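PDB 2REM: disulfide oxidoreductase from Xylella fastidiosa, which probably acts as a periplasmic thiol-disulfide oxidoreductase of the DsbA type, forming disulfide bonds in other proteins. Local coordinates for residues G25-V30 / Y181-E186. Numbering follows the deposited sequence.
Sequences GKIEVV and YLVSRE
With chi1 of -56°, Ile-27 sets CG1 beside its own backbone N and CG2 anti to it, and chi2 of 162° extends the chain so that CD1 reaches the Val-183 backbone; in Val-183, chi1 of 164° places CG1 anti to the backbone N and CG2 beside it. Ile-27 CD1 thereby lies 3.5 Å from Val-183 O. It is also 3.9 Å from Val-183 CG1. Ile-27 CG2 packs 4.0 Å from Val-183 CG2. Val-183 CG2 also meets Val-29 CG2 at 3.5 Å, tighter than usual for two carbons, where the side chains cross at about a right angle. One helix turn on, Glu-186 contributes its CB, 4.1 Å from Ile-27 CG1; the chain then bends at chi2 and takes the carboxylate away from the strand, OE2 being hydrogen-bonded to Asn-162 ND2. Carbon atoms make the side-chain contacts, Val-183 O being the polar exception; 184 Å² is buried in total. Val-58 and Val-161, from the strands flanking 27-33, extend the packing around Val-183 and Glu-186 respectively. Strand 27-30 and helix 181-186 run nearly antiparallel, axes 9.2 Å apart: Ile-27 points its CB at the helix and Glu-28 away, while Val-29 reaches it with CG2, as the last helix, 172-190, covers the central sheet of this DsbA-family thioredoxin fold.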
# COMPACT_ATOMS: atom_id res chain seq x y z
N GLY A 25 13.28 9.92 -12.33
CA GLY A 25 12.66 9.64 -13.63
C GLY A 25 11.31 8.92 -13.64
O GLY A 25 10.59 8.93 -14.65
N LYS A 26 10.93 8.34 -12.50
CA LYS A 26 9.73 7.50 -12.41
C LYS A 26 8.45 8.28 -12.07
O LYS A 26 8.49 9.38 -11.50
CB LYS A 26 9.91 6.39 -11.36
CG LYS A 26 11.09 5.47 -11.60
CD LYS A 26 10.83 4.44 -12.68
CE LYS A 26 12.14 3.78 -13.10
NZ LYS A 26 11.90 2.43 -13.72
N ILE A 27 7.31 7.68 -12.41
CA ILE A 27 6.02 8.12 -11.91
C ILE A 27 5.65 7.15 -10.80
O ILE A 27 5.45 5.95 -11.02
CB ILE A 27 4.93 8.12 -12.99
CG1 ILE A 27 5.36 9.00 -14.18
CG2 ILE A 27 3.60 8.58 -12.36
CD1 ILE A 27 4.59 8.74 -15.46
N GLU A 28 5.59 7.68 -9.58
CA GLU A 28 5.30 6.84 -8.45
C GLU A 28 3.80 6.75 -8.29
O GLU A 28 3.10 7.75 -8.31
CB GLU A 28 5.93 7.41 -7.18
CG GLU A 28 5.63 6.59 -5.96
CD GLU A 28 6.15 7.26 -4.73
OE1 GLU A 28 5.41 8.11 -4.17
OE2 GLU A 28 7.29 6.95 -4.33
N VAL A 29 3.33 5.51 -8.18
CA VAL A 29 1.96 5.25 -7.84
C VAL A 29 1.98 4.43 -6.58
O VAL A 29 2.42 3.29 -6.59
CB VAL A 29 1.23 4.49 -8.96
CG1 VAL A 29 -0.22 4.25 -8.57
CG2 VAL A 29 1.29 5.33 -10.27
N VAL A 30 1.52 5.04 -5.50
CA VAL A 30 1.39 4.36 -4.23
C VAL A 30 -0.05 3.96 -4.00
O VAL A 30 -0.98 4.72 -4.29
CB VAL A 30 1.92 5.25 -3.05
CG1 VAL A 30 1.44 4.70 -1.67
CG2 VAL A 30 3.43 5.34 -3.11
N TYR A 181 -5.24 8.47 -15.88
CA TYR A 181 -5.23 9.87 -16.30
C TYR A 181 -4.08 10.66 -15.65
O TYR A 181 -3.37 11.40 -16.33
CB TYR A 181 -6.59 10.55 -15.99
CG TYR A 181 -6.51 12.06 -15.99
CD1 TYR A 181 -6.29 12.75 -14.81
CD2 TYR A 181 -6.61 12.78 -17.18
CE1 TYR A 181 -6.20 14.14 -14.80
CE2 TYR A 181 -6.50 14.16 -17.19
CZ TYR A 181 -6.30 14.83 -15.98
OH TYR A 181 -6.20 16.20 -15.97
N LEU A 182 -3.93 10.51 -14.33
CA LEU A 182 -2.90 11.24 -13.57
C LEU A 182 -1.51 10.77 -13.95
O LEU A 182 -0.59 11.59 -14.04
CB LEU A 182 -3.08 11.06 -12.06
CG LEU A 182 -4.34 11.64 -11.42
CD1 LEU A 182 -4.44 11.12 -9.99
CD2 LEU A 182 -4.28 13.17 -11.47
N VAL A 183 -1.35 9.46 -14.14
CA VAL A 183 -0.06 8.91 -14.58
C VAL A 183 0.30 9.43 -15.97
O VAL A 183 1.41 9.88 -16.21
CB VAL A 183 -0.02 7.38 -14.56
CG1 VAL A 183 1.18 6.88 -15.39
CG2 VAL A 183 0.03 6.83 -13.11
N SER A 184 -0.66 9.41 -16.89
CA SER A 184 -0.41 9.94 -18.23
C SER A 184 -0.09 11.42 -18.22
O SER A 184 0.74 11.91 -19.01
CB SER A 184 -1.60 9.68 -19.13
OG SER A 184 -1.69 8.29 -19.35
N ARG A 185 -0.77 12.14 -17.33
CA ARG A 185 -0.58 13.57 -17.23
C ARG A 185 0.82 13.90 -16.68
O ARG A 185 1.47 14.80 -17.18
CB ARG A 185 -1.67 14.21 -16.38
CG ARG A 185 -1.66 15.73 -16.48
CD ARG A 185 -2.73 16.35 -15.66
NE ARG A 185 -2.60 16.04 -14.24
CZ ARG A 185 -3.33 16.65 -13.31
NH1 ARG A 185 -4.19 17.59 -13.67
NH2 ARG A 185 -3.18 16.33 -12.03
N GLU A 186 1.28 13.14 -15.69
CA GLU A 186 2.66 13.24 -15.20
C GLU A 186 3.66 12.92 -16.29
O GLU A 186 4.67 13.62 -16.45
CB GLU A 186 2.89 12.29 -14.02
CG GLU A 186 2.10 12.69 -12.78
CD GLU A 186 2.35 14.15 -12.40
OE1 GLU A 186 1.48 15.01 -12.67
OE2 GLU A 186 3.42 14.44 -11.84